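Local coordinates for protein P43 (PDB 6QIX) that is the major secreted protein of the whipworm Trichuris muris, which tethers to matrix and inhibits the function of interleukin-13, at residues D284-N287 against A291-R294; H228-A233 against K297-D302; S331-V336 against C340-H345. All coordinates share one frame; numbering follows the deposited sequence.

Contact 1 of 3, residues D284-N287 against A291-R294; sequences DKIN and AFPR. With NAG (2-acetamido-2-deoxy-beta-D-glucopyranose), chain H.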
loop_
_atom_site.group_PDB
_atom_site.type_symbol
_atom_site.label_atom_id
_atom_site.label_comp_id
_atom_site.label_asym_id
_atom_site.label_seq_id
_atom_site.Cartn_x
_atom_site.Cartn_y
_atom_site.Cartn_z
ATOM N N ASP A 284 -11.081 19.719 16.205
ATOM C CA ASP A 284 -11.219 19.682 17.660
ATOM C C ASP A 284 -10.692 18.375 18.244
ATOM O O ASP A 284 -10.707 17.327 17.601
ATOM C CB ASP A 284 -12.679 19.853 18.058
ATOM C CG ASP A 284 -13.180 21.235 17.773
ATOM O OD1 ASP A 284 -12.466 22.201 18.120
ATOM O OD2 ASP A 284 -14.270 21.354 17.178
ATOM N N LYS A 285 -10.220 18.460 19.491
ATOM C CA LYS A 285 -9.793 17.279 20.225
ATOM C C LYS A 285 -10.999 16.419 20.540
ATOM O O LYS A 285 -12.125 16.910 20.622
ATOM C CB LYS A 285 -9.086 17.670 21.521
ATOM C CG LYS A 285 -7.754 18.296 21.361
ATOM C CD LYS A 285 -7.327 18.970 22.699
ATOM C CE LYS A 285 -6.096 19.826 22.559
ATOM N NZ LYS A 285 -5.542 20.279 23.887
ATOM N N ILE A 286 -10.767 15.118 20.674
ATOM C CA ILE A 286 -11.781 14.181 21.158
ATOM C C ILE A 286 -11.214 13.477 22.385
ATOM O O ILE A 286 -10.103 12.938 22.341
ATOM C CB ILE A 286 -12.193 13.161 20.078
ATOM C CG1 ILE A 286 -12.642 13.895 18.809
ATOM C CG2 ILE A 286 -13.304 12.243 20.604
ATOM C CD1 ILE A 286 -14.148 14.127 18.703
ATOM N N ASN A 287 -11.964 13.509 23.485
ATOM C CA ASN A 287 -11.499 12.940 24.754
ATOM C C ASN A 287 -10.147 13.527 25.161
ATOM O O ASN A 287 -9.283 12.837 25.714
ATOM C CB ASN A 287 -11.430 11.418 24.676
ATOM C CG ASN A 287 -12.802 10.759 24.794
ATOM O OD1 ASN A 287 -13.708 11.281 25.445
ATOM N ND2 ASN A 287 -12.957 9.609 24.152
ATOM N N ALA A 291 -5.551 11.590 19.324
ATOM C CA ALA A 291 -5.361 10.211 18.945
ATOM C C ALA A 291 -6.522 9.631 18.153
ATOM O O ALA A 291 -6.369 8.547 17.585
ATOM C CB ALA A 291 -5.149 9.410 20.220
ATOM N N PHE A 292 -7.680 10.288 18.101
ATOM C CA PHE A 292 -8.855 9.587 17.599
ATOM C C PHE A 292 -8.726 9.144 16.144
ATOM O O PHE A 292 -9.317 8.106 15.799
ATOM C CB PHE A 292 -10.125 10.433 17.793
ATOM C CG PHE A 292 -10.075 11.788 17.155
ATOM C CD1 PHE A 292 -10.646 12.019 15.912
ATOM C CD2 PHE A 292 -9.486 12.845 17.817
ATOM C CE1 PHE A 292 -10.598 13.297 15.331
ATOM C CE2 PHE A 292 -9.436 14.114 17.245
ATOM C CZ PHE A 292 -9.994 14.320 15.991
ATOM N N PRO A 293 -7.986 9.824 15.267
ATOM C CA PRO A 293 -7.843 9.264 13.905
ATOM C C PRO A 293 -7.204 7.884 13.899
ATOM O O PRO A 293 -7.689 6.969 13.224
ATOM C CB PRO A 293 -6.981 10.300 13.191
ATOM C CG PRO A 293 -7.137 11.572 14.010
ATOM C CD PRO A 293 -7.289 11.121 15.427
ATOM N N ARG A 294 -6.117 7.692 14.645
ATOM C CA ARG A 294 -5.482 6.377 14.669
ATOM C C ARG A 294 -6.418 5.328 15.269
ATOM O O ARG A 294 -6.538 4.200 14.748
ATOM C CB ARG A 294 -4.172 6.441 15.447
ATOM C CG ARG A 294 -3.397 5.132 15.440
ATOM C CD ARG A 294 -3.238 4.551 16.845
ATOM N NE ARG A 294 -2.488 5.434 17.737
ATOM C CZ ARG A 294 -2.863 5.758 18.976
ATOM N NH1 ARG A 294 -3.994 5.278 19.491
ATOM N NH2 ARG A 294 -2.103 6.567 19.703
HETATM C C1 NAG H . -14.167 8.819 24.160
HETATM C C2 NAG H . -14.052 7.802 23.028
HETATM C C3 NAG H . -15.202 6.790 23.080
HETATM C C4 NAG H . -15.267 6.128 24.450
HETATM C C5 NAG H . -15.385 7.195 25.537
HETATM C C6 NAG H . -15.374 6.618 26.940
HETATM C C7 NAG H . -15.061 8.843 21.019
HETATM C C8 NAG H . -14.774 9.457 19.679
HETATM N N2 NAG H . -13.988 8.456 21.726
HETATM O O3 NAG H . -15.009 5.795 22.081
HETATM O O4 NAG H . -16.381 5.242 24.511
HETATM O O5 NAG H . -14.283 8.120 25.442
HETATM O O6 NAG H . -14.126 6.819 27.583
HETATM O O7 NAG H . -16.211 8.716 21.443
#

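Contact 2 of 3, residues H228-A233 against K297-D302; sequences HSVAPA and KEKIWD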
loop_
_atom_site.group_PDB
_atom_site.type_symbol
_atom_site.label_atom_id
_atom_site.label_comp_id
_atom_site.label_asym_id
_atom_site.label_seq_id
_atom_site.Cartn_x
_atom_site.Cartn_y
_atom_site.Cartn_z
ATOM N N HIS A 228 -17.737 0.639 7.458
ATOM C CA HIS A 228 -18.734 1.520 8.050
ATOM C C HIS A 228 -18.052 2.445 9.039
ATOM O O HIS A 228 -17.063 2.073 9.683
ATOM C CB HIS A 228 -19.847 0.706 8.689
ATOM C CG HIS A 228 -20.662 -0.061 7.683
ATOM N ND1 HIS A 228 -21.103 0.496 6.497
ATOM C CD2 HIS A 228 -21.091 -1.350 7.671
ATOM C CE1 HIS A 228 -21.775 -0.409 5.805
ATOM N NE2 HIS A 228 -21.786 -1.537 6.495
ATOM N N SER A 229 -18.559 3.677 9.085
ATOM C CA SER A 229 -17.928 4.737 9.845
ATOM C C SER A 229 -17.839 4.348 11.297
ATOM O O SER A 229 -18.840 3.974 11.916
ATOM C CB SER A 229 -18.713 6.040 9.732
ATOM O OG SER A 229 -18.161 6.985 10.625
ATOM N N VAL A 230 -16.630 4.436 11.832
ATOM C CA VAL A 230 -16.386 4.278 13.249
ATOM C C VAL A 230 -16.184 5.636 13.921
ATOM O O VAL A 230 -15.584 5.714 14.990
ATOM C CB VAL A 230 -15.196 3.335 13.507
ATOM C CG1 VAL A 230 -15.464 1.960 12.853
ATOM C CG2 VAL A 230 -13.885 3.946 13.003
ATOM N N ALA A 231 -16.682 6.757 13.257
ATOM C CA ALA A 231 -16.700 8.124 13.747
ATOM C C ALA A 231 -17.935 8.350 14.608
ATOM O O ALA A 231 -18.973 7.713 14.392
ATOM C CB ALA A 231 -16.712 9.109 12.582
ATOM N N PRO A 232 -17.851 9.255 15.590
ATOM C CA PRO A 232 -19.037 9.553 16.402
ATOM C C PRO A 232 -20.221 10.025 15.569
ATOM O O PRO A 232 -20.188 10.006 14.331
ATOM C CB PRO A 232 -18.549 10.650 17.361
ATOM C CG PRO A 232 -17.064 10.473 17.438
ATOM C CD PRO A 232 -16.637 9.924 16.099
ATOM N N ALA A 233 -21.273 10.470 16.259
ATOM C CA ALA A 233 -22.545 10.741 15.595
ATOM C C ALA A 233 -22.397 11.815 14.526
ATOM O O ALA A 233 -22.778 11.614 13.367
ATOM C CB ALA A 233 -23.594 11.157 16.627
ATOM N N LYS A 297 -8.856 4.291 12.696
ATOM C CA LYS A 297 -8.206 3.418 11.722
ATOM C C LYS A 297 -8.052 2.005 12.256
ATOM O O LYS A 297 -8.266 1.032 11.522
ATOM C CB LYS A 297 -6.839 3.966 11.373
ATOM C CG LYS A 297 -6.139 3.178 10.327
ATOM C CD LYS A 297 -6.841 3.456 8.991
ATOM C CE LYS A 297 -5.835 3.746 7.894
ATOM N NZ LYS A 297 -6.038 2.794 6.741
ATOM N N GLU A 298 -7.616 1.875 13.518
ATOM C CA GLU A 298 -7.449 0.558 14.105
ATOM C C GLU A 298 -8.782 -0.172 14.149
ATOM O O GLU A 298 -8.850 -1.377 13.879
ATOM C CB GLU A 298 -6.835 0.688 15.506
ATOM C CG GLU A 298 -5.364 1.016 15.437
ATOM C CD GLU A 298 -4.809 1.460 16.756
ATOM O OE1 GLU A 298 -5.599 1.556 17.715
ATOM O OE2 GLU A 298 -3.590 1.715 16.837
ATOM N N LYS A 299 -9.855 0.557 14.455
ATOM C CA LYS A 299 -11.169 -0.058 14.528
ATOM C C LYS A 299 -11.600 -0.560 13.154
ATOM O O LYS A 299 -12.071 -1.695 13.017
ATOM C CB LYS A 299 -12.174 0.939 15.108
ATOM C CG LYS A 299 -13.622 0.461 15.054
ATOM C CD LYS A 299 -13.849 -0.699 15.976
ATOM C CE LYS A 299 -15.287 -0.741 16.501
ATOM N NZ LYS A 299 -15.378 -1.749 17.596
ATOM N N ILE A 300 -11.426 0.264 12.116
ATOM C CA ILE A 300 -11.833 -0.168 10.777
ATOM C C ILE A 300 -11.096 -1.444 10.360
ATOM O O ILE A 300 -11.700 -2.369 9.800
ATOM C CB ILE A 300 -11.622 0.958 9.753
ATOM C CG1 ILE A 300 -12.599 2.109 9.992
ATOM C CG2 ILE A 300 -11.825 0.403 8.331
ATOM C CD1 ILE A 300 -12.122 3.445 9.430
ATOM N N TRP A 301 -9.786 -1.521 10.628
ATOM C CA TRP A 301 -9.020 -2.717 10.272
ATOM C C TRP A 301 -9.377 -3.898 11.156
ATOM O O TRP A 301 -9.500 -5.026 10.657
ATOM C CB TRP A 301 -7.533 -2.404 10.331
ATOM C CG TRP A 301 -7.095 -1.727 9.061
ATOM C CD1 TRP A 301 -6.887 -0.392 8.840
ATOM C CD2 TRP A 301 -6.883 -2.378 7.804
ATOM N NE1 TRP A 301 -6.533 -0.184 7.524
ATOM C CE2 TRP A 301 -6.546 -1.386 6.859
ATOM C CE3 TRP A 301 -6.980 -3.702 7.380
ATOM C CZ2 TRP A 301 -6.249 -1.697 5.521
ATOM C CZ3 TRP A 301 -6.672 -4.005 6.056
ATOM C CH2 TRP A 301 -6.282 -3.013 5.154
ATOM N N ASP A 302 -9.586 -3.680 12.455
ATOM C CA ASP A 302 -10.023 -4.795 13.291
ATOM C C ASP A 302 -11.322 -5.372 12.748
ATOM O O ASP A 302 -11.491 -6.606 12.671
ATOM C CB ASP A 302 -10.218 -4.327 14.745
ATOM C CG ASP A 302 -8.897 -4.144 15.509
ATOM O OD1 ASP A 302 -7.853 -4.654 15.059
ATOM O OD2 ASP A 302 -8.891 -3.457 16.571
#

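Contact 3 of 3, residues S331-V336 against C340-H345; sequences SNCKEV and CKCCCH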
loop_
_atom_site.group_PDB
_atom_site.type_symbol
_atom_site.label_atom_id
_atom_site.label_comp_id
_atom_site.label_asym_id
_atom_site.label_seq_id
_atom_site.Cartn_x
_atom_site.Cartn_y
_atom_site.Cartn_z
ATOM N N SER A 331 -4.190 9.594 8.890
ATOM C CA SER A 331 -3.758 10.876 9.421
ATOM C C SER A 331 -2.654 10.721 10.472
ATOM O O SER A 331 -2.572 9.726 11.215
ATOM C CB SER A 331 -4.945 11.608 10.050
ATOM O OG SER A 331 -5.492 10.789 11.047
ATOM N N ASN A 332 -1.832 11.754 10.559
ATOM C CA ASN A 332 -0.970 12.003 11.702
ATOM C C ASN A 332 -1.286 13.414 12.166
ATOM O O ASN A 332 -1.408 14.330 11.332
ATOM C CB ASN A 332 0.501 11.907 11.330
ATOM C CG ASN A 332 0.776 10.788 10.340
ATOM O OD1 ASN A 332 1.079 9.662 10.739
ATOM N ND2 ASN A 332 0.655 11.103 9.019
ATOM N N CYS A 333 -1.418 13.599 13.481
ATOM C CA CYS A 333 -1.760 14.902 14.027
ATOM C C CYS A 333 -0.764 15.332 15.100
ATOM O O CYS A 333 -0.179 14.505 15.803
ATOM C CB CYS A 333 -3.162 14.906 14.672
ATOM S SG CYS A 333 -4.519 14.314 13.664
ATOM N N LYS A 334 -0.552 16.639 15.181
ATOM C CA LYS A 334 0.108 17.280 16.305
ATOM C C LYS A 334 -0.923 18.082 17.078
ATOM O O LYS A 334 -1.748 18.789 16.493
ATOM C CB LYS A 334 1.234 18.205 15.845
ATOM C CG LYS A 334 2.452 17.490 15.369
ATOM C CD LYS A 334 3.638 18.447 15.275
ATOM C CE LYS A 334 4.919 17.627 15.183
ATOM N NZ LYS A 334 5.161 16.843 16.437
ATOM N N GLU A 335 -0.851 18.012 18.403
ATOM C CA GLU A 335 -1.709 18.832 19.246
ATOM C C GLU A 335 -1.077 20.215 19.373
ATOM O O GLU A 335 0.083 20.319 19.773
ATOM C CB GLU A 335 -1.856 18.179 20.627
ATOM C CG GLU A 335 -2.930 18.815 21.483
ATOM C CD GLU A 335 -3.183 18.077 22.769
ATOM O OE1 GLU A 335 -3.110 16.834 22.794
ATOM O OE2 GLU A 335 -3.503 18.759 23.743
ATOM N N VAL A 336 -1.800 21.264 18.970
ATOM C CA VAL A 336 -1.280 22.628 19.016
ATOM C C VAL A 336 -2.325 23.465 19.724
ATOM O O VAL A 336 -3.440 23.648 19.221
ATOM C CB VAL A 336 -0.948 23.200 17.625
ATOM C CG1 VAL A 336 -0.395 24.615 17.819
ATOM C CG2 VAL A 336 0.065 22.304 16.918
ATOM N N CYS A 340 -6.190 20.053 17.056
ATOM C CA CYS A 340 -5.407 19.010 16.425
ATOM C C CYS A 340 -5.078 19.458 15.018
ATOM O O CYS A 340 -5.989 19.813 14.288
ATOM C CB CYS A 340 -6.202 17.692 16.341
ATOM S SG CYS A 340 -6.691 17.065 17.982
ATOM N N LYS A 341 -3.808 19.411 14.630
ATOM C CA LYS A 341 -3.347 19.821 13.299
ATOM C C LYS A 341 -2.893 18.579 12.551
ATOM O O LYS A 341 -1.927 17.918 12.961
ATOM C CB LYS A 341 -2.206 20.822 13.430
ATOM C CG LYS A 341 -2.604 22.087 14.218
ATOM C CD LYS A 341 -3.521 23.002 13.371
ATOM C CE LYS A 341 -3.817 24.262 14.173
ATOM N NZ LYS A 341 -4.620 25.227 13.416
ATOM N N CYS A 342 -3.591 18.235 11.461
ATOM C CA CYS A 342 -3.478 16.890 10.907
ATOM C C CYS A 342 -3.167 16.913 9.418
ATOM O O CYS A 342 -3.682 17.746 8.678
ATOM C CB CYS A 342 -4.770 16.088 11.112
ATOM S SG CYS A 342 -5.317 16.027 12.855
ATOM N N CYS A 343 -2.366 15.941 9.006
ATOM C CA CYS A 343 -2.049 15.684 7.606
ATOM C C CYS A 343 -2.142 14.187 7.299
ATOM O O CYS A 343 -1.940 13.339 8.173
ATOM C CB CYS A 343 -0.600 16.140 7.254
ATOM S SG CYS A 343 -0.154 17.811 7.758
ATOM N N CYS A 344 -2.385 13.846 6.039
ATOM C CA CYS A 344 -2.490 12.413 5.702
ATOM C C CYS A 344 -1.285 11.890 4.924
ATOM O O CYS A 344 -0.681 12.583 4.101
ATOM C CB CYS A 344 -3.770 12.108 4.900
ATOM S SG CYS A 344 -5.274 12.300 5.878
ATOM N N HIS A 345 -0.943 10.652 5.200
ATOM C CA HIS A 345 0.127 9.951 4.525
ATOM C C HIS A 345 -0.008 10.145 3.011
ATOM O O HIS A 345 -1.100 9.929 2.463
ATOM C CB HIS A 345 0.034 8.459 4.898
ATOM C CG HIS A 345 1.153 7.634 4.364
ATOM N ND1 HIS A 345 2.397 7.631 4.949
ATOM C CD2 HIS A 345 1.245 6.848 3.263
ATOM C CE1 HIS A 345 3.195 6.826 4.274
ATOM N NE2 HIS A 345 2.521 6.343 3.239
#

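Contact 1 of 3, residues D284-N287 against A291-R294
Ile286 sets its CG1 methylene over the ring of Phe292, 3.5 Å from the centroid and 14° off the ring normal, a nearly vertical CH-pi contact. The pair closes the short connection between strand 281-284 and helix 292-310, a strand-to-helix turn that also carries an N-linked glycan. The side chains cross at about a right angle, with Ile286 CB joining in 3.5 Å from Phe292 CD2. A beta-branched residue suits this place: CG1, beside the backbone N (chi1 -54°), goes to the ring, while CG2 goes to the sugar. On the opposite face of the ring lies Pro293 CD, 3.3 Å above the plane and displaced toward the rim, so Phe292 is sandwiched between aliphatic groups from both segments. The carbonyl O of Asp284 approaches obliquely, 3.5 Å from Phe292 CE2.

Farther out, charged residues secure the loop to the neighbouring hairpin. Lys285 turns its side chain from the ring, and its NZ forms a salt bridge to Glu335 and a hydrogen bond to the carbonyl O of Gly337; Asp284 forms a salt bridge with Lys339. Asn287, at the exposed bend, adopts a left-handed backbone conformation, which asparagine tolerates well. With Ser289 two residues on, it fits the glycosylation sequon. The 1.4 Å bond from Asn287 ND2 to C1 of the N-acetylglucosamine is covalent, and the acetamido methyl C8 of that sugar folds back to 3.3 Å from Ile286 CG2.

Contact 2 of 3, residues H228-A233 against K297-D302
Val230 sets one methyl against Lys299 and the other against Ile300, neighbours on one side of helix 292-310. CG1 meets the aliphatic part of the lysine: Val230 CG1 lies 3.2 Å from Lys299 CG, tighter than ordinary van der Waals contact. The other methyl, CG2, meets the isoleucine, Val230 CG2 standing 3.8 Å from Ile300 CG1 and 4.0 Å from Ile300 CD1. Valine crosses both partners obliquely. Lys299 starts toward the loop with CG anti to the backbone N (chi1 172°), then bends at chi2 (68°); methylenes thus serve as the apolar surface while the amino group leads away.

Met296 and Asp303 also touch Val230, which therefore rests in a groove between Met296, Lys299, Ile300 and Asp303, residues one and two turns apart along one side of the helix. This is a loop packed on a helix, the loop being the irregular connection between helix 205-216 and strand 246-252. A compact branched residue suits such a groove. Behind the first layer, Ile300 reaches Leu325 of helix 315-325, and Trp301, buried on another side of the same helix, packs on Ala322 and Leu325.

Val230 is the middle residue of an ST turn, which helps to hold its backbone: Ser229 OG accepts from Ala231 N at 3.0 Å, with an N-H...O angle of 158°. Beyond Val230 the chain becomes poorly ordered, and Pro232 touches the N-acetylglucosamine.

Contact 3 of 3, residues S331-V336 against C340-H345
Cys340, near the start of the return strand of an antiparallel beta hairpin, brings its CB within 4.4 Å of Cys333 CB. It faces Glu335 in a non-hydrogen-bonded pair, and its sulfur is joined to Cys290. On the other face, Lys341 and Lys334 form a hydrogen-bonded pair, with Lys341 N to Lys334 O at 2.8 Å and Lys334 N to Lys341 O at 2.9 Å. Their charged ends diverge: the Lys341 chain bends at chi2 (-74°) and carries NZ to Thr282 on the adjoining strand, while Lys341 CG packs 3.8 Å from Val336 CG2, crossing the valine at about a right angle. The first part of the lysine chain thus gives apolar contact before the amino group reaches a polar partner.

Cys342 returns to the first face and is bonded directly across the strands to Cys333, SG to SG 2.1 Å with a right-handed chi3 of 104°. Non-hydrogen-bonded pairs bring the CA atoms close, here 4.1 Å, a spacing that suits a cross-strand disulfide. Cys343 pairs with Asn332 through two nearly straight backbone bonds, Asn332 N to Cys343 O at 2.9 Å and Cys343 N to Asn332 O, and its sulfur goes to Cys356. Cys344 lies opposite Ser331, its sulfur bonded to Cys244. His345 leaves the strand, its ring nitrogens hydrogen-bonded to Lys359 and to the carbonyl O of Lys127.

Two pairs of reciprocal backbone bonds, with the disulfide between them, fix the hairpin's register, while the sulfurs of Cys340, Cys343 and Cys344 tie it to three other parts of the chain, consistent with the stability wanted in a secreted protein.

From the N terminus, the loop 228-233 comes first, and contact 2 closes a long excursion of 63 residues when it meets 297-302. That excursion contains strands 246-252, 262-268 and 281-284, and within it contact 1 closes a much smaller loop, only three residues between its segments, as strand 281-284 passes into helix 292-310. Contacts 1 and 2 therefore share this helix, one at its beginning and the other further along. Contact 3 follows in series as a tight hairpin. Pro293 packs against Cys333, joining helix to hairpin, and strand 339-344 lies between 281-284 and 331-336 in the sheet. Contacts 2 and 3 do not touch.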